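Local structure of hypothetical dTDP-4-dehydrorhamnose 3,5-epimerase (Sulfolobus tokodaii, 2B9U) at residues R53-T65 with R143-V157. The protein probably catalyses the epimerisation at C3' and C5' of a dTDP-4-keto-6-deoxy sugar on the pathway to dTDP-L-rhamnose. Sequence-based numbering, arbitrary orientation.
Sequences RKGVVRGLHYQRT and RCISYSYIDWPIKEV
Tyr62 holds CG between its backbone N and carbonyl carbon (chi1 52°), which lays the ring against Arg143: CB of Arg143 sits over one face, 3.5 Å from Tyr62 CE2. Leu60 turns CG anti to its carbonyl carbon (chi1 -45°), and its two methyls part, CD1 to Ile145 CD1 at 3.8 Å and CD2 to the edge of the Trp152 indole at CZ2. A tyrosine suits this place because it bridges from strand to loop: its OH meets Ile145 CG2 at 3.6 Å and also hydrogen-bonds the carbonyl of Glu173. Replacing Tyr62 by an alanine is likely to leave the Glu173 carbonyl without this donor and a gap beside Arg143 CB and Ile145 CG2. In the jelly-roll of this cupin-clan epimerase, strand 142-144 is the edge partner of strand 57-63, an antiparallel pairing in which Tyr62 and Arg143 exchange two backbone hydrogen bonds; Leu60 and Ile145 exchange two more. Between these pairs Cys144, facing His61 in a non-hydrogen-bonded pair, is joined to Cys166 by a disulfide. Branched Val57 serves two neighbours, CG1 lying 3.7 Å from Tyr147 CB and over one Trp152 face, CG2 against Val157 CG1. Ile150 CG2 covers the opposite indole face, and the Trp152 NE1 hydrogen bond to Tyr147 O (2.9 Å), from above the carbonyl plane, helps fix the ring's rotation. Gly55's positive phi in the type II turn Arg53-Val56 already favours glycine, and a side chain would hit Glu156 O.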
loop_
_atom_site.group_PDB
_atom_site.type_symbol
_atom_site.label_atom_id
_atom_site.label_comp_id
_atom_site.label_asym_id
_atom_site.label_seq_id
_atom_site.Cartn_x
_atom_site.Cartn_y
_atom_site.Cartn_z
ATOM N N ARG A 53 -12.457 9.931 -8.995
ATOM C CA ARG A 53 -12.471 10.800 -10.169
ATOM C C ARG A 53 -12.290 12.226 -9.707
ATOM O O ARG A 53 -12.629 12.547 -8.576
ATOM C CB ARG A 53 -13.792 10.636 -10.927
ATOM C CG ARG A 53 -13.906 9.277 -11.593
ATOM C CD ARG A 53 -15.307 8.948 -12.045
ATOM N NE ARG A 53 -15.339 7.621 -12.668
ATOM C CZ ARG A 53 -16.376 7.109 -13.328
ATOM N NH1 ARG A 53 -17.497 7.808 -13.487
ATOM N NH2 ARG A 53 -16.283 5.890 -13.844
ATOM N N LYS A 54 -11.756 13.078 -10.577
ATOM C CA LYS A 54 -11.545 14.492 -10.256
ATOM C C LYS A 54 -12.792 15.164 -9.682
ATOM O O LYS A 54 -13.901 15.027 -10.216
ATOM C CB LYS A 54 -11.055 15.245 -11.491
ATOM C CG LYS A 54 -10.839 16.745 -11.319
ATOM C CD LYS A 54 -10.223 17.372 -12.579
ATOM C CE LYS A 54 -10.205 18.904 -12.489
ATOM N NZ LYS A 54 -9.693 19.575 -13.738
ATOM N N GLY A 55 -12.593 15.887 -8.579
ATOM C CA GLY A 55 -13.663 16.621 -7.928
ATOM C C GLY A 55 -14.349 15.857 -6.817
ATOM O O GLY A 55 -15.126 16.439 -6.042
ATOM N N VAL A 56 -14.083 14.555 -6.745
ATOM C CA VAL A 56 -14.672 13.715 -5.705
ATOM C C VAL A 56 -14.220 14.219 -4.337
ATOM O O VAL A 56 -13.055 14.575 -4.166
ATOM C CB VAL A 56 -14.324 12.201 -5.918
ATOM C CG1 VAL A 56 -14.478 11.398 -4.634
ATOM C CG2 VAL A 56 -15.185 11.621 -7.037
ATOM N N VAL A 57 -15.156 14.275 -3.391
ATOM C CA VAL A 57 -14.846 14.511 -1.991
ATOM C C VAL A 57 -15.245 13.276 -1.197
ATOM O O VAL A 57 -16.345 12.750 -1.386
ATOM C CB VAL A 57 -15.617 15.741 -1.447
ATOM C CG1 VAL A 57 -15.405 15.891 0.062
ATOM C CG2 VAL A 57 -15.215 17.012 -2.194
ATOM N N ARG A 58 -14.337 12.798 -0.343
ATOM C CA ARG A 58 -14.615 11.731 0.600
ATOM C C ARG A 58 -14.232 12.264 1.975
ATOM O O ARG A 58 -13.125 12.769 2.139
ATOM C CB ARG A 58 -13.777 10.484 0.298
ATOM C CG ARG A 58 -14.079 9.826 -1.039
ATOM C CD ARG A 58 -13.135 8.659 -1.311
ATOM N NE ARG A 58 -13.217 8.203 -2.692
ATOM C CZ ARG A 58 -13.914 7.146 -3.110
ATOM N NH1 ARG A 58 -14.607 6.414 -2.248
ATOM N NH2 ARG A 58 -13.903 6.815 -4.392
ATOM N N GLY A 59 -15.139 12.150 2.947
ATOM C CA GLY A 59 -14.858 12.575 4.321
ATOM C C GLY A 59 -16.047 13.257 4.989
ATOM O O GLY A 59 -17.111 13.368 4.393
ATOM N N LEU A 60 -15.875 13.737 6.219
ATOM C CA LEU A 60 -14.615 13.640 6.961
ATOM C C LEU A 60 -14.795 12.552 8.030
ATOM O O LEU A 60 -15.570 12.722 8.979
ATOM C CB LEU A 60 -14.245 15.001 7.578
ATOM C CG LEU A 60 -14.366 16.265 6.704
ATOM C CD1 LEU A 60 -14.075 17.560 7.485
ATOM C CD2 LEU A 60 -13.465 16.181 5.500
ATOM N N HIS A 61 -14.103 11.431 7.851
ATOM C CA HIS A 61 -14.380 10.216 8.611
ATOM C C HIS A 61 -13.447 9.961 9.776
ATOM O O HIS A 61 -12.257 10.278 9.719
ATOM C CB HIS A 61 -14.317 8.997 7.703
ATOM C CG HIS A 61 -15.185 9.091 6.492
ATOM N ND1 HIS A 61 -14.746 8.737 5.237
ATOM C CD2 HIS A 61 -16.468 9.495 6.343
ATOM C CE1 HIS A 61 -15.724 8.911 4.367
ATOM N NE2 HIS A 61 -16.782 9.363 5.013
ATOM N N TYR A 62 -14.013 9.370 10.825
ATOM C CA TYR A 62 -13.262 8.855 11.974
ATOM C C TYR A 62 -14.049 7.709 12.637
ATOM O O TYR A 62 -15.269 7.624 12.501
ATOM C CB TYR A 62 -12.955 9.972 12.993
ATOM C CG TYR A 62 -14.161 10.777 13.430
ATOM C CD1 TYR A 62 -14.711 11.752 12.596
ATOM C CD2 TYR A 62 -14.754 10.569 14.675
ATOM C CE1 TYR A 62 -15.816 12.492 12.983
ATOM C CE2 TYR A 62 -15.872 11.315 15.071
ATOM C CZ TYR A 62 -16.383 12.274 14.209
ATOM O OH TYR A 62 -17.479 13.016 14.565
ATOM N N GLN A 63 -13.341 6.822 13.327
ATOM C CA GLN A 63 -13.978 5.825 14.172
ATOM C C GLN A 63 -13.816 6.233 15.632
ATOM O O GLN A 63 -12.727 6.601 16.060
ATOM C CB GLN A 63 -13.412 4.426 13.905
ATOM C CG GLN A 63 -14.281 3.596 12.950
ATOM C CD GLN A 63 -13.655 2.291 12.470
ATOM O OE1 GLN A 63 -14.015 1.798 11.395
ATOM N NE2 GLN A 63 -12.721 1.730 13.244
ATOM N N ARG A 64 -14.911 6.195 16.386
ATOM C CA ARG A 64 -14.868 6.592 17.791
ATOM C C ARG A 64 -14.223 5.523 18.670
ATOM O O ARG A 64 -14.169 4.351 18.297
ATOM C CB ARG A 64 -16.268 6.988 18.313
ATOM C CG ARG A 64 -17.359 5.986 17.998
ATOM C CD ARG A 64 -18.667 6.260 18.732
ATOM N NE ARG A 64 -19.621 5.163 18.565
ATOM C CZ ARG A 64 -19.589 4.007 19.233
ATOM N NH1 ARG A 64 -18.646 3.762 20.144
ATOM N NH2 ARG A 64 -20.516 3.083 18.992
ATOM N N THR A 65 -13.720 5.954 19.823
ATOM C CA THR A 65 -13.198 5.072 20.869
ATOM C C THR A 65 -14.262 4.001 21.228
ATOM O O THR A 65 -15.444 4.325 21.317
ATOM C CB THR A 65 -12.743 5.951 22.067
ATOM O OG1 THR A 65 -11.341 6.245 21.925
ATOM C CG2 THR A 65 -12.993 5.301 23.418
ATOM N N ARG A 143 -18.159 7.422 12.476
ATOM C CA ARG A 143 -18.775 8.746 12.595
ATOM C C ARG A 143 -18.153 9.692 11.548
ATOM O O ARG A 143 -17.058 9.437 11.040
ATOM C CB ARG A 143 -18.565 9.328 14.005
ATOM C CG ARG A 143 -19.300 8.616 15.166
ATOM C CD ARG A 143 -20.839 8.637 15.001
ATOM N NE ARG A 143 -21.552 8.273 16.231
ATOM C CZ ARG A 143 -21.701 7.026 16.686
ATOM N NH1 ARG A 143 -21.188 5.985 16.025
ATOM N NH2 ARG A 143 -22.366 6.815 17.819
ATOM N N CYS A 144 -18.855 10.780 11.235
ATOM C CA CYS A 144 -18.316 11.784 10.334
ATOM C C CYS A 144 -18.814 13.183 10.649
ATOM O O CYS A 144 -19.838 13.362 11.329
ATOM C CB CYS A 144 -18.613 11.429 8.866
ATOM S SG CYS A 144 -20.361 11.228 8.501
ATOM N N ILE A 145 -18.067 14.170 10.165
ATOM C CA ILE A 145 -18.505 15.564 10.157
ATOM C C ILE A 145 -18.516 16.032 8.708
ATOM O O ILE A 145 -17.772 15.504 7.886
ATOM C CB ILE A 145 -17.629 16.473 11.060
ATOM C CG1 ILE A 145 -16.173 16.513 10.568
ATOM C CG2 ILE A 145 -17.696 15.989 12.526
ATOM C CD1 ILE A 145 -15.379 17.711 11.035
ATOM N N SER A 146 -19.369 17.006 8.398
ATOM C CA SER A 146 -19.603 17.446 7.026
ATOM C C SER A 146 -18.356 17.979 6.317
ATOM O O SER A 146 -17.572 18.759 6.895
ATOM C CB SER A 146 -20.728 18.496 6.995
ATOM O OG SER A 146 -20.932 19.020 5.692
ATOM N N TYR A 147 -18.202 17.547 5.063
ATOM C CA TYR A 147 -17.207 18.053 4.114
ATOM C C TYR A 147 -17.268 19.591 4.004
ATOM O O TYR A 147 -16.262 20.235 3.729
ATOM C CB TYR A 147 -17.471 17.438 2.720
ATOM C CG TYR A 147 -18.573 18.194 2.017
ATOM C CD1 TYR A 147 -19.906 17.995 2.377
ATOM C CD2 TYR A 147 -18.282 19.176 1.061
ATOM C CE1 TYR A 147 -20.935 18.720 1.779
ATOM C CE2 TYR A 147 -19.310 19.921 0.455
ATOM C CZ TYR A 147 -20.638 19.682 0.835
ATOM O OH TYR A 147 -21.673 20.400 0.276
ATOM N N SER A 148 -18.468 20.158 4.168
ATOM C CA SER A 148 -18.712 21.603 4.028
ATOM C C SER A 148 -17.972 22.441 5.071
ATOM O O SER A 148 -17.957 23.673 4.996
ATOM C CB SER A 148 -20.203 21.914 4.113
ATOM O OG SER A 148 -20.743 21.594 5.388
ATOM N N TYR A 149 -17.387 21.763 6.054
ATOM C CA TYR A 149 -16.543 22.406 7.052
ATOM C C TYR A 149 -15.327 23.045 6.398
ATOM O O TYR A 149 -14.753 23.992 6.922
ATOM C CB TYR A 149 -16.105 21.388 8.094
ATOM C CG TYR A 149 -15.451 22.009 9.296
ATOM C CD1 TYR A 149 -16.206 22.711 10.244
ATOM C CD2 TYR A 149 -14.071 21.900 9.490
ATOM C CE1 TYR A 149 -15.601 23.290 11.341
ATOM C CE2 TYR A 149 -13.462 22.468 10.589
ATOM C CZ TYR A 149 -14.230 23.158 11.508
ATOM O OH TYR A 149 -13.619 23.707 12.596
ATOM N N ILE A 150 -14.975 22.527 5.223
ATOM C CA ILE A 150 -13.760 22.865 4.518
ATOM C C ILE A 150 -14.121 23.555 3.223
ATOM O O ILE A 150 -15.139 23.241 2.600
ATOM C CB ILE A 150 -12.933 21.566 4.221
ATOM C CG1 ILE A 150 -12.481 20.886 5.533
ATOM C CG2 ILE A 150 -11.757 21.838 3.288
ATOM C CD1 ILE A 150 -11.496 21.708 6.395
ATOM N N ASP A 151 -13.271 24.492 2.813
ATOM C CA ASP A 151 -13.411 25.165 1.536
ATOM C C ASP A 151 -12.529 24.413 0.533
ATOM O O ASP A 151 -11.308 24.476 0.592
ATOM C CB ASP A 151 -12.998 26.644 1.704
ATOM C CG ASP A 151 -13.217 27.477 0.453
ATOM O OD1 ASP A 151 -13.994 27.081 -0.437
ATOM O OD2 ASP A 151 -12.601 28.553 0.360
ATOM N N TRP A 152 -13.174 23.655 -0.351
ATOM C CA TRP A 152 -12.517 22.792 -1.331
ATOM C C TRP A 152 -12.336 23.561 -2.637
ATOM O O TRP A 152 -13.197 24.369 -2.985
ATOM C CB TRP A 152 -13.380 21.550 -1.584
ATOM C CG TRP A 152 -13.629 20.703 -0.338
ATOM C CD1 TRP A 152 -14.794 20.605 0.372
ATOM C CD2 TRP A 152 -12.686 19.856 0.326
ATOM N NE1 TRP A 152 -14.635 19.758 1.436
ATOM C CE2 TRP A 152 -13.353 19.272 1.430
ATOM C CE3 TRP A 152 -11.345 19.526 0.093
ATOM C CZ2 TRP A 152 -12.724 18.374 2.298
ATOM C CZ3 TRP A 152 -10.720 18.634 0.959
ATOM C CH2 TRP A 152 -11.409 18.074 2.052
ATOM N N PRO A 153 -11.224 23.315 -3.362
ATOM C CA PRO A 153 -10.950 24.113 -4.580
ATOM C C PRO A 153 -11.787 23.785 -5.829
ATOM O O PRO A 153 -12.030 24.673 -6.653
ATOM C CB PRO A 153 -9.455 23.872 -4.839
ATOM C CG PRO A 153 -9.165 22.554 -4.202
ATOM C CD PRO A 153 -10.157 22.338 -3.080
ATOM N N ILE A 154 -12.232 22.541 -5.977
ATOM C CA ILE A 154 -13.000 22.152 -7.164
ATOM C C ILE A 154 -14.494 22.268 -6.890
ATOM O O ILE A 154 -14.999 21.776 -5.869
ATOM C CB ILE A 154 -12.591 20.760 -7.698
ATOM C CG1 ILE A 154 -11.135 20.797 -8.177
ATOM C CG2 ILE A 154 -13.517 20.301 -8.842
ATOM C CD1 ILE A 154 -10.511 19.435 -8.356
ATOM N N LYS A 155 -15.170 22.936 -7.823
ATOM C CA LYS A 155 -16.562 23.332 -7.732
ATOM C C LYS A 155 -17.487 22.158 -8.047
ATOM O O LYS A 155 -18.540 21.993 -7.420
ATOM C CB LYS A 155 -16.794 24.467 -8.745
ATOM C CG LYS A 155 -18.095 25.243 -8.627
ATOM C CD LYS A 155 -17.983 26.535 -9.465
ATOM C CE LYS A 155 -17.080 27.593 -8.761
ATOM N NZ LYS A 155 -16.033 28.210 -9.660
ATOM N N GLU A 156 -17.085 21.338 -9.014
ATOM C CA GLU A 156 -17.865 20.160 -9.407
ATOM C C GLU A 156 -17.590 19.017 -8.439
ATOM O O GLU A 156 -16.922 18.049 -8.769
ATOM C CB GLU A 156 -17.562 19.750 -10.853
ATOM C CG GLU A 156 -17.591 20.900 -11.882
ATOM C CD GLU A 156 -16.442 21.901 -11.719
ATOM O OE1 GLU A 156 -15.389 21.535 -11.143
ATOM O OE2 GLU A 156 -16.596 23.063 -12.172
ATOM N N VAL A 157 -18.121 19.159 -7.230
ATOM C CA VAL A 157 -17.949 18.186 -6.160
ATOM C C VAL A 157 -18.766 16.915 -6.438
ATOM O O VAL A 157 -19.960 16.993 -6.774
ATOM C CB VAL A 157 -18.350 18.808 -4.798
ATOM C CG1 VAL A 157 -18.610 17.732 -3.722
ATOM C CG2 VAL A 157 -17.306 19.841 -4.335
HETATM O O HOH W 1 -15.748 16.939 -10.928
HETATM O O HOH W 2 -19.246 14.970 4.398
#